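Local atomic coordinates of peptide amidase (Stenotrophomonas maltophilia, PDB entry 1M22), a protein that probably hydrolyses amide bonds as an amidase signature enzyme built around a serine nucleophile. Residues A91-L103 / V123-N135. Sequence-based numbering, arbitrary orientation.
Sequences AAPMATSAGSLAL and VVLGKTNLSEWAN
V124 opens the contact from strand 123-128: its CG1 meets the methyl CE of M94 at 3.6 Å. The bend in the methionine chain at chi3 (-89°) turns that methyl toward the valine, while its sulfur lies against G126 and K127, SD being 3.7 Å from the backbone CA of G126. K127 then brings its aliphatic stem past the same sulfur, with CG 3.7 Å from M94 SD. The lysine chain is bent at chi2, chi3 and chi4, which shortens its reach and sets NZ beside A95 O and T96 OG1. There NZ donates to water 1 (2.6 Å), which can donate in turn to A91 O or A95 O; the direct bond from NZ to A95 O is weak. NZ is also salt-bridged to D87 and bonded to I89 O.

Past the strand, L130 lays CD2 against A98 C (3.8 Å) and the amide of G99, the central residues of the type I' turn from S97 to S100. Its side chain also touches K86, an active-site residue. E132 reaches water 2 through OE1, which also pairs with R137; the same water accepts from S100 OG and from W133 NE1. W133 supplies the direct backbone tie, N to A98 O at 2.9 Å, nearly straight (168°) and in the carbonyl plane. Its indole receives A98 CB over the six-membered ring, 4.1 Å from the centroid, a CH-pi contact, and L103 CD1 approaches CH2 at 3.7 Å. Water 2 lies in the indole plane, at the edge.

The chemistry thus changes along the contact: a buried ammonium gathers carbonyls and an acid at one end, whereas a backbone hydrogen bond, a CH-pi contact and a bridging water join the loop to W133 at the other. D87 would probably favour a charged K127.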
ATOM      1  N   ALA A  91       2.357   2.508 -16.093  1.00  8.20           N
ATOM      2  CA  ALA A  91       1.859   3.863 -16.310  1.00  9.64           C
ATOM      3  C   ALA A  91       2.700   4.601 -17.345  1.00  9.76           C
ATOM      4  O   ALA A  91       3.834   4.989 -17.074  1.00 11.00           O
ATOM      5  CB  ALA A  91       1.850   4.643 -14.995  1.00 10.76           C
ATOM      6  N   ALA A  92       2.141   4.786 -18.535  1.00 11.40           N
ATOM      7  CA  ALA A  92       2.846   5.496 -19.592  1.00 11.49           C
ATOM      8  C   ALA A  92       2.937   6.969 -19.198  1.00 12.58           C
ATOM      9  O   ALA A  92       2.078   7.477 -18.478  1.00 12.84           O
ATOM     10  CB  ALA A  92       2.095   5.346 -20.908  1.00 13.18           C
ATOM     11  N   PRO A  93       3.972   7.679 -19.674  1.00 12.43           N
ATOM     12  CA  PRO A  93       5.057   7.219 -20.548  1.00 12.87           C
ATOM     13  C   PRO A  93       6.311   6.817 -19.774  1.00 13.09           C
ATOM     14  O   PRO A  93       7.399   6.716 -20.343  1.00 15.68           O
ATOM     15  CB  PRO A  93       5.304   8.436 -21.421  1.00 13.92           C
ATOM     16  CG  PRO A  93       5.199   9.541 -20.415  1.00 14.53           C
ATOM     17  CD  PRO A  93       3.984   9.151 -19.574  1.00 13.58           C
ATOM     18  N   MET A  94       6.158   6.593 -18.476  1.00 12.83           N
ATOM     19  CA  MET A  94       7.279   6.215 -17.626  1.00 13.65           C
ATOM     20  C   MET A  94       7.574   4.728 -17.732  1.00 12.44           C
ATOM     21  O   MET A  94       6.786   3.958 -18.277  1.00 11.86           O
ATOM     22  CB  MET A  94       6.958   6.554 -16.173  1.00 15.55           C
ATOM     23  CG  MET A  94       6.588   8.007 -15.948  1.00 18.02           C
ATOM     24  SD  MET A  94       5.501   8.222 -14.530  1.00 21.36           S
ATOM     25  CE  MET A  94       3.903   8.030 -15.321  1.00 19.30           C
ATOM     26  N   ALA A  95       8.726   4.327 -17.216  1.00 12.24           N
ATOM     27  CA  ALA A  95       9.079   2.922 -17.224  1.00 11.46           C
ATOM     28  C   ALA A  95       8.406   2.305 -16.007  1.00 11.73           C
ATOM     29  O   ALA A  95       7.966   3.019 -15.105  1.00 12.44           O
ATOM     30  CB  ALA A  95      10.591   2.753 -17.125  1.00 12.62           C
ATOM     31  N   THR A  96       8.294   0.984 -16.006  1.00  9.90           N
ATOM     32  CA  THR A  96       7.734   0.251 -14.876  1.00 10.12           C
ATOM     33  C   THR A  96       8.806  -0.807 -14.662  1.00 10.55           C
ATOM     34  O   THR A  96       8.838  -1.827 -15.345  1.00 12.11           O
ATOM     35  CB  THR A  96       6.376  -0.388 -15.219  1.00  9.62           C
ATOM     36  OG1 THR A  96       5.424   0.649 -15.497  1.00 12.39           O
ATOM     37  CG2 THR A  96       5.868  -1.212 -14.043  1.00 12.26           C
ATOM     38  N   SER A  97       9.689  -0.545 -13.705  1.00  9.60           N
ATOM     39  CA  SER A  97      10.832  -1.415 -13.460  1.00  9.99           C
ATOM     40  C   SER A  97      10.828  -2.342 -12.262  1.00  8.69           C
ATOM     41  O   SER A  97      11.685  -3.227 -12.176  1.00  9.36           O
ATOM     42  CB  SER A  97      12.092  -0.555 -13.354  1.00 10.36           C
ATOM     43  OG  SER A  97      12.086   0.200 -12.147  1.00 11.10           O
ATOM     44  N   ALA A  98       9.893  -2.149 -11.337  1.00  8.26           N
ATOM     45  CA  ALA A  98       9.859  -2.940 -10.112  1.00  8.56           C
ATOM     46  C   ALA A  98      11.182  -2.686  -9.376  1.00  7.55           C
ATOM     47  O   ALA A  98      11.578  -3.461  -8.508  1.00  8.14           O
ATOM     48  CB  ALA A  98       9.708  -4.428 -10.427  1.00 10.74           C
ATOM     49  N   GLY A  99      11.857  -1.594  -9.739  1.00  8.24           N
ATOM     50  CA  GLY A  99      13.126  -1.241  -9.120  1.00  8.29           C
ATOM     51  C   GLY A  99      14.353  -1.904  -9.731  1.00  9.17           C
ATOM     52  O   GLY A  99      15.485  -1.607  -9.339  1.00  9.15           O
ATOM     53  N   SER A 100      14.134  -2.788 -10.701  1.00  8.27           N
ATOM     54  CA  SER A 100      15.223  -3.517 -11.348  1.00  9.57           C
ATOM     55  C   SER A 100      15.833  -2.824 -12.562  1.00 10.86           C
ATOM     56  O   SER A 100      15.143  -2.157 -13.329  1.00 11.68           O
ATOM     57  CB  SER A 100      14.726  -4.904 -11.763  1.00 10.45           C
ATOM     58  OG  SER A 100      15.710  -5.606 -12.507  1.00 11.31           O
ATOM     59  N   LEU A 101      17.140  -2.996 -12.735  1.00 10.06           N
ATOM     60  CA  LEU A 101      17.826  -2.409 -13.877  1.00 11.96           C
ATOM     61  C   LEU A 101      17.426  -3.138 -15.162  1.00 13.51           C
ATOM     62  O   LEU A 101      17.580  -2.608 -16.261  1.00 16.87           O
ATOM     63  CB  LEU A 101      19.342  -2.486 -13.681  1.00 12.64           C
ATOM     64  CG  LEU A 101      19.905  -1.581 -12.583  1.00 13.98           C
ATOM     65  CD1 LEU A 101      21.391  -1.849 -12.406  1.00 15.10           C
ATOM     66  CD2 LEU A 101      19.665  -0.124 -12.947  1.00 14.31           C
ATOM     67  N   ALA A 102      16.898  -4.350 -15.017  1.00 12.27           N
ATOM     68  CA  ALA A 102      16.483  -5.145 -16.169  1.00 14.17           C
ATOM     69  C   ALA A 102      15.313  -4.524 -16.935  1.00 14.69           C
ATOM     70  O   ALA A 102      15.156  -4.758 -18.135  1.00 17.98           O
ATOM     71  CB  ALA A 102      16.118  -6.555 -15.719  1.00 15.49           C
ATOM     72  N   LEU A 103      14.497  -3.728 -16.249  1.00 14.13           N
ATOM     73  CA  LEU A 103      13.340  -3.103 -16.888  1.00 13.87           C
ATOM     74  C   LEU A 103      13.406  -1.576 -16.934  1.00 15.24           C
ATOM     75  O   LEU A 103      12.375  -0.910 -17.048  1.00 14.78           O
ATOM     76  CB  LEU A 103      12.057  -3.528 -16.169  1.00 13.92           C
ATOM     77  CG  LEU A 103      11.743  -5.025 -16.121  1.00 13.32           C
ATOM     78  CD1 LEU A 103      10.497  -5.246 -15.283  1.00 13.19           C
ATOM     79  CD2 LEU A 103      11.549  -5.564 -17.527  1.00 13.90           C
ATOM     80  N   VAL A 123      -3.694  13.588 -11.619  1.00  7.24           N
ATOM     81  CA  VAL A 123      -2.462  13.906 -12.326  1.00  7.70           C
ATOM     82  C   VAL A 123      -1.372  12.976 -11.799  1.00  7.45           C
ATOM     83  O   VAL A 123      -1.135  12.917 -10.593  1.00  8.34           O
ATOM     84  CB  VAL A 123      -2.042  15.369 -12.063  1.00  7.99           C
ATOM     85  CG1 VAL A 123      -0.652  15.636 -12.638  1.00 10.63           C
ATOM     86  CG2 VAL A 123      -3.064  16.317 -12.675  1.00  9.97           C
ATOM     87  N   VAL A 124      -0.719  12.239 -12.689  1.00  7.92           N
ATOM     88  CA  VAL A 124       0.343  11.337 -12.264  1.00  8.78           C
ATOM     89  C   VAL A 124       1.664  12.098 -12.200  1.00  9.21           C
ATOM     90  O   VAL A 124       2.185  12.536 -13.221  1.00  9.33           O
ATOM     91  CB  VAL A 124       0.482  10.142 -13.233  1.00  9.48           C
ATOM     92  CG1 VAL A 124       1.609   9.222 -12.776  1.00  9.82           C
ATOM     93  CG2 VAL A 124      -0.832   9.377 -13.297  1.00 11.24           C
ATOM     94  N   LEU A 125       2.193  12.274 -10.993  1.00  8.25           N
ATOM     95  CA  LEU A 125       3.455  12.985 -10.806  1.00  8.63           C
ATOM     96  C   LEU A 125       4.656  12.125 -11.175  1.00  9.07           C
ATOM     97  O   LEU A 125       5.676  12.637 -11.641  1.00  9.03           O
ATOM     98  CB  LEU A 125       3.618  13.427  -9.351  1.00 10.69           C
ATOM     99  CG  LEU A 125       2.778  14.581  -8.807  1.00 11.11           C
ATOM    100  CD1 LEU A 125       2.995  14.684  -7.304  1.00 14.09           C
ATOM    101  CD2 LEU A 125       3.168  15.883  -9.494  1.00 13.90           C
ATOM    102  N   GLY A 126       4.534  10.821 -10.955  1.00  7.31           N
ATOM    103  CA  GLY A 126       5.627   9.917 -11.248  1.00  8.20           C
ATOM    104  C   GLY A 126       5.467   8.587 -10.541  1.00  7.85           C
ATOM    105  O   GLY A 126       4.375   8.252 -10.074  1.00  7.59           O
ATOM    106  N   LYS A 127       6.565   7.843 -10.453  1.00  7.20           N
ATOM    107  CA  LYS A 127       6.587   6.524  -9.830  1.00  6.89           C
ATOM    108  C   LYS A 127       7.442   6.527  -8.570  1.00  7.19           C
ATOM    109  O   LYS A 127       8.430   7.255  -8.484  1.00  8.16           O
ATOM    110  CB  LYS A 127       7.155   5.494 -10.814  1.00  8.30           C
ATOM    111  CG  LYS A 127       6.573   5.562 -12.223  1.00  9.87           C
ATOM    112  CD  LYS A 127       5.080   5.262 -12.251  1.00 12.57           C
ATOM    113  CE  LYS A 127       4.788   3.808 -11.911  1.00 14.81           C
ATOM    114  NZ  LYS A 127       5.365   2.855 -12.908  1.00 12.75           N
ATOM    115  N   THR A 128       7.067   5.706  -7.593  1.00  5.76           N
ATOM    116  CA  THR A 128       7.813   5.626  -6.346  1.00  5.88           C
ATOM    117  C   THR A 128       8.652   4.362  -6.215  1.00  6.68           C
ATOM    118  O   THR A 128       8.307   3.297  -6.739  1.00  6.81           O
ATOM    119  CB  THR A 128       6.880   5.722  -5.126  1.00  5.10           C
ATOM    120  OG1 THR A 128       5.805   4.785  -5.270  1.00  7.72           O
ATOM    121  CG2 THR A 128       6.327   7.133  -4.996  1.00  7.96           C
ATOM    122  N   ASN A 129       9.764   4.498  -5.507  1.00  6.29           N
ATOM    123  CA  ASN A 129      10.671   3.387  -5.289  1.00  6.62           C
ATOM    124  C   ASN A 129      10.019   2.321  -4.419  1.00  6.47           C
ATOM    125  O   ASN A 129       9.074   2.590  -3.672  1.00  6.73           O
ATOM    126  CB  ASN A 129      11.965   3.896  -4.640  1.00  6.68           C
ATOM    127  CG  ASN A 129      13.075   2.865  -4.660  1.00  6.54           C
ATOM    128  OD1 ASN A 129      13.219   2.112  -5.620  1.00  7.29           O
ATOM    129  ND2 ASN A 129      13.886   2.849  -3.607  1.00  8.92           N
ATOM    130  N   LEU A 130      10.537   1.106  -4.523  1.00  6.77           N
ATOM    131  CA  LEU A 130      10.021  -0.025  -3.771  1.00  6.65           C
ATOM    132  C   LEU A 130      11.147  -1.021  -3.560  1.00  6.49           C
ATOM    133  O   LEU A 130      12.165  -0.974  -4.259  1.00  7.79           O
ATOM    134  CB  LEU A 130       8.912  -0.727  -4.567  1.00  6.33           C
ATOM    135  CG  LEU A 130       9.350  -1.379  -5.890  1.00  7.20           C
ATOM    136  CD1 LEU A 130       8.330  -2.424  -6.318  1.00  8.41           C
ATOM    137  CD2 LEU A 130       9.523  -0.318  -6.974  1.00 10.16           C
ATOM    138  N   SER A 131      10.976  -1.911  -2.591  1.00  6.49           N
ATOM    139  CA  SER A 131      11.958  -2.969  -2.385  1.00  5.47           C
ATOM    140  C   SER A 131      11.933  -3.678  -3.740  1.00  5.77           C
ATOM    141  O   SER A 131      10.856  -3.978  -4.259  1.00  6.79           O
ATOM    142  CB  SER A 131      11.486  -3.917  -1.286  1.00  6.01           C
ATOM    143  OG  SER A 131      11.279  -3.205  -0.078  1.00  7.04           O
ATOM    144  N   GLU A 132      13.102  -3.945  -4.321  1.00  6.61           N
ATOM    145  CA  GLU A 132      13.146  -4.567  -5.643  1.00  7.17           C
ATOM    146  C   GLU A 132      12.255  -5.798  -5.772  1.00  5.99           C
ATOM    147  O   GLU A 132      12.256  -6.675  -4.906  1.00  7.00           O
ATOM    148  CB  GLU A 132      14.582  -4.928  -6.027  1.00  8.04           C
ATOM    149  CG  GLU A 132      14.831  -4.809  -7.520  1.00  7.93           C
ATOM    150  CD  GLU A 132      16.214  -5.273  -7.923  1.00  9.22           C
ATOM    151  OE1 GLU A 132      16.422  -6.498  -8.014  1.00  9.13           O
ATOM    152  OE2 GLU A 132      17.088  -4.407  -8.142  1.00 10.01           O
ATOM    153  N   TRP A 133      11.501  -5.853  -6.869  1.00  6.85           N
ATOM    154  CA  TRP A 133      10.575  -6.952  -7.144  1.00  7.11           C
ATOM    155  C   TRP A 133       9.581  -7.145  -6.002  1.00  6.74           C
ATOM    156  O   TRP A 133       9.157  -8.262  -5.701  1.00  7.26           O
ATOM    157  CB  TRP A 133      11.346  -8.251  -7.428  1.00  8.59           C
ATOM    158  CG  TRP A 133      12.172  -8.158  -8.678  1.00  7.27           C
ATOM    159  CD1 TRP A 133      13.530  -8.035  -8.759  1.00  8.60           C
ATOM    160  CD2 TRP A 133      11.680  -8.056 -10.023  1.00  7.76           C
ATOM    161  NE1 TRP A 133      13.912  -7.854 -10.069  1.00  8.62           N
ATOM    162  CE2 TRP A 133      12.797  -7.862 -10.864  1.00  8.33           C
ATOM    163  CE3 TRP A 133      10.400  -8.105 -10.595  1.00  9.05           C
ATOM    164  CZ2 TRP A 133      12.675  -7.716 -12.253  1.00  9.03           C
ATOM    165  CZ3 TRP A 133      10.279  -7.959 -11.977  1.00  9.81           C
ATOM    166  CH2 TRP A 133      11.411  -7.766 -12.789  1.00  8.06           C
ATOM    167  N   ALA A 134       9.208  -6.027  -5.381  1.00  6.28           N
ATOM    168  CA  ALA A 134       8.263  -6.008  -4.268  1.00  6.91           C
ATOM    169  C   ALA A 134       8.704  -6.934  -3.141  1.00  6.22           C
ATOM    170  O   ALA A 134       7.892  -7.576  -2.474  1.00  7.62           O
ATOM    171  CB  ALA A 134       6.864  -6.383  -4.757  1.00  7.87           C
ATOM    172  N   ASN A 135      10.016  -6.975  -2.935  1.00  7.54           N
ATOM    173  CA  ASN A 135      10.656  -7.789  -1.910  1.00  8.16           C
ATOM    174  C   ASN A 135      10.512  -9.296  -2.087  1.00  7.57           C
ATOM    175  O   ASN A 135      10.514 -10.043  -1.109  1.00 11.57           O
ATOM    176  CB  ASN A 135      10.185  -7.377  -0.508  1.00  9.15           C
ATOM    177  CG  ASN A 135      11.118  -7.877   0.580  1.00 12.16           C
ATOM    178  OD1 ASN A 135      12.332  -7.936   0.384  1.00 16.96           O
ATOM    179  ND2 ASN A 135      10.561  -8.232   1.732  1.00 12.34           N
TER
HETATM  180  O   HOH W   1       5.515   4.076 -15.166  1.00 23.51           O
HETATM  181  O   HOH W   2      16.684  -7.371 -10.651  1.00 11.44           O